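Local coordinates for protein 2,3-dihydroxybenzoate-AMP ligase (Mycobacterium smegmatis, PDB 5KEI) that belongs to the ANL superfamily of AMP-binding enzymes, with a large AMP-binding part followed by a smaller C-terminal domain, at residues 62-67 / 276-281; 294-299 / 321-326; 49-54 / 268-273. One frame throughout, in Å; residues are numbered along the deposited sequence.

How the contacts relate
Contacts 1 and 2 join parallel neighbours in the same mixed sheet, whereas contact 3 packs helix on helix. Contacts 1 and 3 are buried and use the same two stretches of chain: helix 49-57 leads into strand 62-65 and helix 265-271 into strand 275-278. They touch where Thr276 OG1 packs on Ala269 CB. Contact 2, partly buried, lies farther across the sheet, beyond strand 248-251, about 13 Å from contact 1 between centres, with His294 packing on Ile65 and Val277. Backbone hydrogen bonds hold contacts 1 and 2, and contact 2 brings in polar side chains with partners outside it; contact 3 has no hydrogen bond across it and relies on apolar packing.

Contact 1 of 3, residues 62-67 / 276-281; sequences IAVIDA and TVFTTD
Val64 pairs with Thr276 and Ile65 with Val277 where strands 62-65 and 275-278 run parallel in the mixed sheet of the AMP-binding fold. The axes of segments 62-65 and 276-278 approach to 4.6 Å. Three backbone hydrogen bonds join them: Thr276 N to Ala63 O, Ile65 N to Thr276 O, and Phe278 N to Ile65 O at 2.8 Å.

The Phe278 side chain packs along the same edge. CB stands 3.8 Å from Ile65 O, and with CG beside the backbone N (chi1 -65°) the ring turns back along strand 62-65. CD1 then comes 3.6 Å from the same Ile65 O, which lies at the ring edge in its plane. CE1 goes on to Val64 CG1 at 4.0 Å, again at the edge.

On the other face of the sheet, Val277 CG2 rests against Ile65 CB at 4.0 Å, the two side chains crossing obliquely, and His294 packs on both. Asp66 sets CB near Phe278 CB, while its carboxylate accepts from the backbone N atoms of Asp68, His69 and Ala106. At the other edge of strand 62-65, Ala63 and Val64 both face His71 of strand 70-72 in a classic beta bulge. A water next to the first backbone bond gives a hydrogen to Ala63 O at 2.7 Å and takes one from Thr276 OG1 at 2.9 Å.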
ATOM      1  N   ILE A  62      17.126  -0.292 -22.407  1.00 41.26           N
ATOM      2  CA  ILE A  62      16.569  -1.451 -21.733  1.00 36.57           C
ATOM      3  C   ILE A  62      15.580  -0.987 -20.669  1.00 37.78           C
ATOM      4  O   ILE A  62      15.908  -0.144 -19.843  1.00 39.51           O
ATOM      5  CB  ILE A  62      17.666  -2.301 -21.090  1.00 41.23           C
ATOM      6  CG1 ILE A  62      18.718  -2.683 -22.131  1.00 37.84           C
ATOM      7  CG2 ILE A  62      17.065  -3.536 -20.469  1.00 38.04           C
ATOM      8  CD1 ILE A  62      18.161  -3.511 -23.259  1.00 44.27           C
ATOM      9  N   ALA A  63      14.365  -1.518 -20.697  1.00 37.76           N
ATOM     10  CA  ALA A  63      13.339  -1.072 -19.764  1.00 37.29           C
ATOM     11  C   ALA A  63      13.308  -1.957 -18.524  1.00 35.43           C
ATOM     12  O   ALA A  63      13.333  -1.456 -17.401  1.00 33.45           O
ATOM     13  CB  ALA A  63      11.970  -1.048 -20.440  1.00 34.27           C
ATOM     14  N   VAL A  64      13.259  -3.270 -18.733  1.00 30.18           N
ATOM     15  CA  VAL A  64      13.131  -4.218 -17.642  1.00 30.02           C
ATOM     16  C   VAL A  64      14.079  -5.401 -17.863  1.00 38.85           C
ATOM     17  O   VAL A  64      14.343  -5.779 -19.001  1.00 38.86           O
ATOM     18  CB  VAL A  64      11.680  -4.703 -17.512  1.00 32.50           C
ATOM     19  CG1 VAL A  64      10.766  -3.564 -17.035  1.00 26.87           C
ATOM     20  CG2 VAL A  64      11.182  -5.246 -18.848  1.00 32.41           C
ATOM     21  N   ILE A  65      14.625  -5.954 -16.779  1.00 39.87           N
ATOM     22  CA  ILE A  65      15.516  -7.119 -16.859  1.00 36.66           C
ATOM     23  C   ILE A  65      15.151  -8.137 -15.785  1.00 36.24           C
ATOM     24  O   ILE A  65      14.790  -7.753 -14.678  1.00 38.60           O
ATOM     25  CB  ILE A  65      17.016  -6.747 -16.670  1.00 37.88           C
ATOM     26  CG1 ILE A  65      17.423  -5.550 -17.526  1.00 41.73           C
ATOM     27  CG2 ILE A  65      17.905  -7.923 -16.990  1.00 38.68           C
ATOM     28  CD1 ILE A  65      18.926  -5.318 -17.547  1.00 38.71           C
ATOM     29  N   ASP A  66      15.216  -9.425 -16.112  1.00 41.50           N
ATOM     30  CA  ASP A  66      15.216 -10.469 -15.085  1.00 43.79           C
ATOM     31  C   ASP A  66      16.223 -11.527 -15.504  1.00 45.37           C
ATOM     32  O   ASP A  66      16.940 -11.340 -16.490  1.00 50.81           O
ATOM     33  CB  ASP A  66      13.816 -11.075 -14.830  1.00 36.53           C
ATOM     34  CG  ASP A  66      13.177 -11.716 -16.072  1.00 46.06           C
ATOM     35  OD1 ASP A  66      13.891 -12.291 -16.917  1.00 48.72           O
ATOM     36  OD2 ASP A  66      11.928 -11.663 -16.187  1.00 43.75           O
ATOM     37  N   ALA A  67      16.269 -12.623 -14.755  1.00 48.43           N
ATOM     38  CA  ALA A  67      17.275 -13.665 -14.927  1.00 52.74           C
ATOM     39  C   ALA A  67      17.395 -14.167 -16.365  1.00 53.42           C
ATOM     40  O   ALA A  67      18.502 -14.383 -16.871  1.00 56.35           O
ATOM     41  CB  ALA A  67      16.964 -14.829 -13.998  1.00 47.93           C
ATOM     42  N   THR A 276      15.182  -1.161 -15.065  1.00 34.10           N
ATOM     43  CA  THR A 276      14.731  -1.828 -13.854  1.00 28.19           C
ATOM     44  C   THR A 276      15.064  -3.318 -13.918  1.00 33.14           C
ATOM     45  O   THR A 276      14.800  -3.982 -14.926  1.00 37.66           O
ATOM     46  CB  THR A 276      13.213  -1.630 -13.644  1.00 32.88           C
ATOM     47  OG1 THR A 276      12.955  -0.257 -13.303  1.00 30.10           O
ATOM     48  CG2 THR A 276      12.698  -2.536 -12.542  1.00 26.69           C
ATOM     49  N   VAL A 277      15.652  -3.834 -12.843  1.00 32.30           N
ATOM     50  CA  VAL A 277      16.030  -5.243 -12.734  1.00 31.33           C
ATOM     51  C   VAL A 277      15.236  -5.963 -11.654  1.00 31.49           C
ATOM     52  O   VAL A 277      15.317  -5.590 -10.497  1.00 34.57           O
ATOM     53  CB  VAL A 277      17.519  -5.405 -12.385  1.00 34.08           C
ATOM     54  CG1 VAL A 277      17.833  -6.866 -12.195  1.00 30.14           C
ATOM     55  CG2 VAL A 277      18.416  -4.759 -13.461  1.00 31.65           C
ATOM     56  N   PHE A 278      14.484  -6.998 -12.027  1.00 34.38           N
ATOM     57  CA  PHE A 278      13.729  -7.815 -11.070  1.00 31.19           C
ATOM     58  C   PHE A 278      14.585  -8.967 -10.533  1.00 37.75           C
ATOM     59  O   PHE A 278      15.373  -9.555 -11.278  1.00 39.30           O
ATOM     60  CB  PHE A 278      12.460  -8.387 -11.717  1.00 34.52           C
ATOM     61  CG  PHE A 278      11.454  -7.346 -12.121  1.00 32.17           C
ATOM     62  CD1 PHE A 278      11.612  -6.629 -13.287  1.00 29.89           C
ATOM     63  CD2 PHE A 278      10.353  -7.086 -11.328  1.00 33.58           C
ATOM     64  CE1 PHE A 278      10.702  -5.670 -13.650  1.00 32.07           C
ATOM     65  CE2 PHE A 278       9.428  -6.123 -11.695  1.00 33.81           C
ATOM     66  CZ  PHE A 278       9.603  -5.419 -12.853  1.00 28.91           C
ATOM     67  N   THR A 279      14.434  -9.292  -9.249  1.00 31.05           N
ATOM     68  CA  THR A 279      15.105 -10.463  -8.690  1.00 33.89           C
ATOM     69  C   THR A 279      14.194 -11.229  -7.751  1.00 37.68           C
ATOM     70  O   THR A 279      13.366 -10.658  -7.047  1.00 36.33           O
ATOM     71  CB  THR A 279      16.420 -10.117  -7.912  1.00 40.24           C
ATOM     72  OG1 THR A 279      16.964 -11.322  -7.349  1.00 41.27           O
ATOM     73  CG2 THR A 279      16.178  -9.093  -6.775  1.00 28.68           C
ATOM     74  N   THR A 280      14.389 -12.535  -7.749  1.00 38.64           N
ATOM     75  CA  THR A 280      13.608 -13.479  -6.973  1.00 41.25           C
ATOM     76  C   THR A 280      14.283 -13.695  -5.633  1.00 43.18           C
ATOM     77  O   THR A 280      13.665 -14.116  -4.644  1.00 41.00           O
ATOM     78  CB  THR A 280      13.485 -14.815  -7.746  1.00 44.53           C
ATOM     79  OG1 THR A 280      12.723 -14.596  -8.944  1.00 43.17           O
ATOM     80  CG2 THR A 280      12.817 -15.887  -6.911  1.00 53.95           C
ATOM     81  N   ASP A 281      15.571 -13.377  -5.607  1.00 43.80           N
ATOM     82  CA  ASP A 281      16.387 -13.647  -4.444  1.00 44.67           C
ATOM     83  C   ASP A 281      17.196 -12.420  -4.030  1.00 44.42           C
ATOM     84  O   ASP A 281      18.276 -12.157  -4.579  1.00 44.12           O
ATOM     85  CB  ASP A 281      17.305 -14.832  -4.733  1.00 49.24           C
ATOM     86  CG  ASP A 281      17.924 -15.414  -3.477  1.00 53.15           C
ATOM     87  OD1 ASP A 281      17.618 -14.930  -2.358  1.00 50.90           O
ATOM     88  OD2 ASP A 281      18.700 -16.384  -3.619  1.00 52.77           O
TER
HETATM   89  O   HOH W   1      12.414   0.696 -16.035  1.00 26.77           O

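Contact 2 of 3, residues 294-299 / 321-326; sequences HGVTAT and KTLRLL
Parallel strands 298-301 and 325-328 begin side by side here, Ala298 paired with Leu325 and Thr299 with Leu326, and the approach to each strand is already in contact. Thr297 O takes two hydrogen bonds, from Arg324 N at 2.9 Å, tilted from the carbonyl plane, and from Leu325 N at 3.2 Å, nearly in line with the C=O. Thr299 N then donates to Leu325 O. Ahead of the strands, Thr322 OG1 lies 3.1 Å from Val296 O, well above the carbonyl plane (67° out of it); this hydrogen bond is doubtful, because Thr322 CG2 crowds the same oxygen.

Helix 303-310 lies between the two strands in the chain, making the unit a beta-alpha-beta crossover of the AMP-binding fold, although part of the return to strand 325-328 is missing from the model. Arg324 CG, held between the backbone N and carbonyl carbon (chi1 69°), sits 3.2 Å from Thr297 O. Leu325 CB lies 4.0 Å above one guanidinium face, toward its rim; NE forms a salt bridge with Asp247, which also bonds Thr297 OG1, and NH2 reaches Cys241 O. Thr299 and Leu326 point the same way, side by side, with CG2 of Thr299 3.5 Å from CD1 of Leu326.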
ATOM      1  N   HIS A 294      24.538  -6.260 -13.561  1.00 46.63           N
ATOM      2  CA  HIS A 294      23.713  -5.296 -14.298  1.00 42.19           C
ATOM      3  C   HIS A 294      24.093  -3.845 -13.997  1.00 43.20           C
ATOM      4  O   HIS A 294      23.458  -2.908 -14.495  1.00 41.88           O
ATOM      5  CB  HIS A 294      22.228  -5.530 -13.999  1.00 38.62           C
ATOM      6  CG  HIS A 294      21.748  -6.909 -14.348  1.00 41.55           C
ATOM      7  ND1 HIS A 294      21.602  -7.907 -13.411  1.00 40.11           N
ATOM      8  CD2 HIS A 294      21.389  -7.455 -15.535  1.00 42.20           C
ATOM      9  CE1 HIS A 294      21.167  -9.008 -14.000  1.00 39.76           C
ATOM     10  NE2 HIS A 294      21.028  -8.760 -15.288  1.00 44.63           N
ATOM     11  N   GLY A 295      25.138  -3.657 -13.197  1.00 43.19           N
ATOM     12  CA  GLY A 295      25.584  -2.319 -12.856  1.00 44.07           C
ATOM     13  C   GLY A 295      24.517  -1.539 -12.110  1.00 40.99           C
ATOM     14  O   GLY A 295      24.282  -0.364 -12.390  1.00 39.35           O
ATOM     15  N   VAL A 296      23.867  -2.206 -11.161  1.00 38.15           N
ATOM     16  CA  VAL A 296      22.801  -1.599 -10.367  1.00 36.71           C
ATOM     17  C   VAL A 296      23.267  -0.344  -9.618  1.00 34.31           C
ATOM     18  O   VAL A 296      24.301  -0.353  -8.970  1.00 39.40           O
ATOM     19  CB  VAL A 296      22.223  -2.623  -9.358  1.00 35.69           C
ATOM     20  CG1 VAL A 296      21.248  -1.950  -8.403  1.00 31.47           C
ATOM     21  CG2 VAL A 296      21.545  -3.759 -10.102  1.00 33.12           C
ATOM     22  N   THR A 297      22.502   0.739  -9.712  1.00 34.69           N
ATOM     23  CA  THR A 297      22.852   1.965  -9.009  1.00 32.01           C
ATOM     24  C   THR A 297      21.907   2.265  -7.838  1.00 33.39           C
ATOM     25  O   THR A 297      22.218   3.095  -6.978  1.00 34.21           O
ATOM     26  CB  THR A 297      22.853   3.173  -9.968  1.00 32.74           C
ATOM     27  OG1 THR A 297      21.511   3.463 -10.366  1.00 32.32           O
ATOM     28  CG2 THR A 297      23.708   2.883 -11.217  1.00 30.31           C
ATOM     29  N   ALA A 298      20.757   1.594  -7.801  1.00 33.52           N
ATOM     30  CA  ALA A 298      19.718   1.928  -6.831  1.00 28.85           C
ATOM     31  C   ALA A 298      18.895   0.714  -6.442  1.00 31.97           C
ATOM     32  O   ALA A 298      18.625  -0.156  -7.269  1.00 35.24           O
ATOM     33  CB  ALA A 298      18.793   3.037  -7.405  1.00 28.59           C
ATOM     34  N   THR A 299      18.488   0.652  -5.183  1.00 31.99           N
ATOM     35  CA  THR A 299      17.557  -0.378  -4.759  1.00 27.52           C
ATOM     36  C   THR A 299      16.832   0.041  -3.492  1.00 27.71           C
ATOM     37  O   THR A 299      17.180   1.026  -2.860  1.00 27.14           O
ATOM     38  CB  THR A 299      18.256  -1.732  -4.532  1.00 30.12           C
ATOM     39  OG1 THR A 299      17.268  -2.744  -4.307  1.00 29.26           O
ATOM     40  CG2 THR A 299      19.212  -1.677  -3.343  1.00 32.00           C
ATOM     41  N   LYS A 321      32.117   1.609  -6.018  1.00 64.24           N
ATOM     42  CA  LYS A 321      31.249   0.590  -6.599  1.00 64.55           C
ATOM     43  C   LYS A 321      30.208   1.319  -7.444  1.00 62.23           C
ATOM     44  O   LYS A 321      30.420   2.472  -7.841  1.00 59.18           O
ATOM     45  CB  LYS A 321      30.581  -0.308  -5.528  1.00 63.87           C
ATOM     46  CG  LYS A 321      31.183  -0.317  -4.085  1.00 56.93           C
ATOM     47  CD  LYS A 321      32.727  -0.418  -4.010  1.00 63.40           C
ATOM     48  CE  LYS A 321      33.267  -1.817  -4.242  1.00 70.65           C
ATOM     49  NZ  LYS A 321      34.736  -1.866  -3.948  1.00 75.63           N
ATOM     50  N   THR A 322      29.089   0.665  -7.727  1.00 54.14           N
ATOM     51  CA  THR A 322      28.124   1.255  -8.652  1.00 49.88           C
ATOM     52  C   THR A 322      26.893   1.791  -7.922  1.00 44.13           C
ATOM     53  O   THR A 322      26.279   2.757  -8.366  1.00 35.62           O
ATOM     54  CB  THR A 322      27.700   0.236  -9.733  1.00 50.86           C
ATOM     55  OG1 THR A 322      26.665   0.798 -10.550  1.00 54.95           O
ATOM     56  CG2 THR A 322      27.220  -1.074  -9.102  1.00 37.09           C
ATOM     57  N   LEU A 323      26.560   1.172  -6.791  1.00 45.83           N
ATOM     58  CA  LEU A 323      25.418   1.584  -5.978  1.00 40.42           C
ATOM     59  C   LEU A 323      25.607   3.027  -5.457  1.00 35.74           C
ATOM     60  O   LEU A 323      26.701   3.431  -5.082  1.00 41.71           O
ATOM     61  CB  LEU A 323      25.219   0.585  -4.825  1.00 32.21           C
ATOM     62  CG  LEU A 323      23.886   0.564  -4.072  1.00 36.38           C
ATOM     63  CD1 LEU A 323      22.739   0.061  -4.935  1.00 38.17           C
ATOM     64  CD2 LEU A 323      23.992  -0.276  -2.819  1.00 37.66           C
ATOM     65  N   ARG A 324      24.539   3.806  -5.465  1.00 34.38           N
ATOM     66  CA  ARG A 324      24.610   5.206  -5.082  1.00 36.05           C
ATOM     67  C   ARG A 324      23.410   5.611  -4.247  1.00 34.77           C
ATOM     68  O   ARG A 324      23.447   6.615  -3.539  1.00 34.38           O
ATOM     69  CB  ARG A 324      24.679   6.096  -6.316  1.00 38.35           C
ATOM     70  CG  ARG A 324      23.400   6.114  -7.121  1.00 32.96           C
ATOM     71  CD  ARG A 324      23.031   7.530  -7.464  1.00 40.95           C
ATOM     72  NE  ARG A 324      21.799   7.647  -8.245  1.00 36.41           N
ATOM     73  CZ  ARG A 324      20.767   8.415  -7.912  1.00 34.76           C
ATOM     74  NH1 ARG A 324      20.803   9.129  -6.793  1.00 31.22           N
ATOM     75  NH2 ARG A 324      19.700   8.473  -8.704  1.00 37.47           N
ATOM     76  N   LEU A 325      22.339   4.830  -4.351  1.00 33.51           N
ATOM     77  CA  LEU A 325      21.123   5.083  -3.600  1.00 30.10           C
ATOM     78  C   LEU A 325      20.598   3.777  -3.034  1.00 31.07           C
ATOM     79  O   LEU A 325      20.133   2.910  -3.776  1.00 28.56           O
ATOM     80  CB  LEU A 325      20.050   5.754  -4.475  1.00 29.64           C
ATOM     81  CG  LEU A 325      18.675   5.989  -3.813  1.00 28.31           C
ATOM     82  CD1 LEU A 325      18.740   7.013  -2.699  1.00 25.98           C
ATOM     83  CD2 LEU A 325      17.660   6.411  -4.836  1.00 23.43           C
ATOM     84  N   LEU A 326      20.692   3.645  -1.718  1.00 29.67           N
ATOM     85  CA  LEU A 326      20.041   2.571  -0.984  1.00 24.03           C
ATOM     86  C   LEU A 326      18.923   3.147  -0.132  1.00 24.46           C
ATOM     87  O   LEU A 326      19.173   3.779   0.891  1.00 26.71           O
ATOM     88  CB  LEU A 326      21.038   1.822  -0.112  1.00 27.83           C
ATOM     89  CG  LEU A 326      20.439   0.707   0.747  1.00 31.33           C
ATOM     90  CD1 LEU A 326      19.765  -0.289  -0.149  1.00 29.46           C
ATOM     91  CD2 LEU A 326      21.520   0.033   1.538  1.00 27.33           C
TER

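Contact 3 of 3, residues 49-54 / 268-273; sequences SVLRTA and GAMTVG
Ala54 meets the flat peptide group of Met270 end-on: its CB lies 3.4 Å from Met270 O, beyond the oxygen. The same carbonyl receives a weak backbone bond from Gly273 N. Aromatic rings border the contact from outside the two segments, Tyr73 against Ala54 and Met270, Phe113 against Leu51 and Met270.

Between the helices the packing is apolar. Met270 carries most of it: the chain runs extended as far as SD and then bends (chi3 74°), which brings the methyl CE against the flank of Leu51. There CE lies 3.5 Å from Leu51 CB and also 3.5 Å from Leu51 CD1, so it is set into the bend of the leucine side chain. Val50 meets the root of the methionine instead. Its CG1 points away from its own backbone N (chi1 172°) and lodges between Met270 CB at 3.8 Å and Thr271 CG2 at 3.7 Å. Val50 and Ala54 face the partner, while Leu51 takes the methionine methyl from the side.

Other helices also touch the contact. Helix 227-240 meets Val50 and Thr271, helix 73-88 lies against Leu51, Ala54 and Met270, and helix 107-117 supplies Phe113. Arg52, whose side chain leaves helix 49-57 away from Met270, forms salt bridges with Asp77 and Asp81 of helix 73-88. Ala269 CB packs on Thr276 OG1 and so ties helix 265-271 to the mixed sheet. Helices 49-57 and 265-271 each lead into one of two neighbouring parallel strands, 62-65 and 275-278, an arrangement consistent with the helix-on-sheet layering of the large AMP-binding part of ANL enzymes.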
ATOM      1  N   SER A  49       0.500   5.719 -19.723  1.00 30.53           N
ATOM      2  CA  SER A  49       1.222   6.638 -20.604  1.00 32.46           C
ATOM      3  C   SER A  49       2.662   6.792 -20.156  1.00 38.50           C
ATOM      4  O   SER A  49       3.508   7.279 -20.925  1.00 39.60           O
ATOM      5  CB  SER A  49       0.558   8.017 -20.647  1.00 31.82           C
ATOM      6  OG  SER A  49       0.885   8.754 -19.479  1.00 33.52           O
ATOM      7  N   VAL A  50       2.943   6.394 -18.915  1.00 33.56           N
ATOM      8  CA  VAL A  50       4.313   6.388 -18.439  1.00 28.64           C
ATOM      9  C   VAL A  50       5.151   5.493 -19.360  1.00 31.95           C
ATOM     10  O   VAL A  50       6.252   5.877 -19.745  1.00 34.23           O
ATOM     11  CB  VAL A  50       4.422   5.920 -16.969  1.00 33.63           C
ATOM     12  CG1 VAL A  50       5.901   5.742 -16.551  1.00 29.03           C
ATOM     13  CG2 VAL A  50       3.729   6.907 -16.050  1.00 27.41           C
ATOM     14  N   LEU A  51       4.624   4.330 -19.748  1.00 31.10           N
ATOM     15  CA  LEU A  51       5.358   3.427 -20.644  1.00 32.85           C
ATOM     16  C   LEU A  51       5.390   3.973 -22.061  1.00 36.34           C
ATOM     17  O   LEU A  51       6.425   3.928 -22.734  1.00 34.11           O
ATOM     18  CB  LEU A  51       4.739   2.029 -20.654  1.00 30.91           C
ATOM     19  CG  LEU A  51       5.206   1.029 -21.728  1.00 32.20           C
ATOM     20  CD1 LEU A  51       6.730   0.848 -21.779  1.00 29.34           C
ATOM     21  CD2 LEU A  51       4.523  -0.317 -21.508  1.00 31.05           C
ATOM     22  N   ARG A  52       4.242   4.491 -22.490  1.00 31.98           N
ATOM     23  CA  ARG A  52       4.062   5.036 -23.824  1.00 36.93           C
ATOM     24  C   ARG A  52       5.050   6.161 -24.076  1.00 36.71           C
ATOM     25  O   ARG A  52       5.756   6.163 -25.086  1.00 35.02           O
ATOM     26  CB  ARG A  52       2.622   5.539 -24.013  1.00 35.82           C
ATOM     27  CG  ARG A  52       2.271   5.931 -25.448  1.00 33.93           C
ATOM     28  CD  ARG A  52       2.194   4.714 -26.331  1.00 36.10           C
ATOM     29  NE  ARG A  52       0.977   3.945 -26.083  1.00 34.84           N
ATOM     30  CZ  ARG A  52       0.799   2.686 -26.471  1.00 36.71           C
ATOM     31  NH1 ARG A  52       1.773   2.042 -27.098  1.00 36.88           N
ATOM     32  NH2 ARG A  52      -0.349   2.066 -26.219  1.00 39.44           N
ATOM     33  N   THR A  53       5.101   7.112 -23.152  1.00 33.38           N
ATOM     34  CA  THR A  53       5.983   8.262 -23.311  1.00 37.58           C
ATOM     35  C   THR A  53       7.447   7.838 -23.254  1.00 37.88           C
ATOM     36  O   THR A  53       8.257   8.294 -24.059  1.00 36.92           O
ATOM     37  CB  THR A  53       5.701   9.327 -22.255  1.00 40.18           C
ATOM     38  OG1 THR A  53       4.354   9.792 -22.415  1.00 37.96           O
ATOM     39  CG2 THR A  53       6.675  10.508 -22.385  1.00 34.98           C
ATOM     40  N   ALA A  54       7.767   6.945 -22.321  1.00 34.39           N
ATOM     41  CA  ALA A  54       9.096   6.355 -22.231  1.00 33.66           C
ATOM     42  C   ALA A  54       9.492   5.614 -23.515  1.00 34.39           C
ATOM     43  O   ALA A  54      10.634   5.673 -23.952  1.00 34.69           O
ATOM     44  CB  ALA A  54       9.162   5.408 -21.032  1.00 34.44           C
ATOM     45  N   GLY A 268       8.691   5.070 -11.351  1.00 24.77           N
ATOM     46  CA  GLY A 268       9.492   6.273 -11.307  1.00 28.84           C
ATOM     47  C   GLY A 268      10.685   6.067 -12.213  1.00 26.21           C
ATOM     48  O   GLY A 268      11.016   6.938 -13.005  1.00 26.02           O
ATOM     49  N   ALA A 269      11.307   4.894 -12.116  1.00 24.13           N
ATOM     50  CA  ALA A 269      12.394   4.542 -13.016  1.00 27.67           C
ATOM     51  C   ALA A 269      11.949   4.699 -14.481  1.00 32.59           C
ATOM     52  O   ALA A 269      12.702   5.215 -15.298  1.00 34.56           O
ATOM     53  CB  ALA A 269      12.878   3.119 -12.742  1.00 25.24           C
ATOM     54  N   MET A 270      10.718   4.298 -14.805  1.00 30.09           N
ATOM     55  CA  MET A 270      10.258   4.368 -16.188  1.00 29.31           C
ATOM     56  C   MET A 270       9.987   5.804 -16.637  1.00 30.64           C
ATOM     57  O   MET A 270      10.037   6.094 -17.824  1.00 30.14           O
ATOM     58  CB  MET A 270       9.011   3.509 -16.392  1.00 29.35           C
ATOM     59  CG  MET A 270       9.295   2.018 -16.552  1.00 27.47           C
ATOM     60  SD  MET A 270       7.772   1.049 -16.689  1.00 39.46           S
ATOM     61  CE  MET A 270       7.241   1.449 -18.335  1.00 33.20           C
ATOM     62  N   THR A 271       9.711   6.708 -15.707  1.00 28.07           N
ATOM     63  CA  THR A 271       9.506   8.094 -16.097  1.00 29.59           C
ATOM     64  C   THR A 271      10.790   8.775 -16.572  1.00 31.83           C
ATOM     65  O   THR A 271      10.712   9.810 -17.244  1.00 31.41           O
ATOM     66  CB  THR A 271       8.920   8.947 -14.955  1.00 33.20           C
ATOM     67  OG1 THR A 271       9.811   8.913 -13.837  1.00 27.35           O
ATOM     68  CG2 THR A 271       7.538   8.451 -14.542  1.00 29.80           C
ATOM     69  N   VAL A 272      11.960   8.226 -16.223  1.00 32.30           N
ATOM     70  CA  VAL A 272      13.237   8.809 -16.684  1.00 31.04           C
ATOM     71  C   VAL A 272      14.009   7.928 -17.674  1.00 34.64           C
ATOM     72  O   VAL A 272      15.167   8.215 -17.994  1.00 34.29           O
ATOM     73  CB  VAL A 272      14.222   9.126 -15.514  1.00 29.59           C
ATOM     74  CG1 VAL A 272      13.677  10.230 -14.586  1.00 24.59           C
ATOM     75  CG2 VAL A 272      14.614   7.847 -14.762  1.00 32.27           C
ATOM     76  N   GLY A 273      13.389   6.850 -18.146  1.00 34.56           N
ATOM     77  CA  GLY A 273      14.056   5.963 -19.085  1.00 37.09           C
ATOM     78  C   GLY A 273      15.215   5.171 -18.499  1.00 37.54           C
ATOM     79  O   GLY A 273      16.127   4.766 -19.220  1.00 34.64           O
TER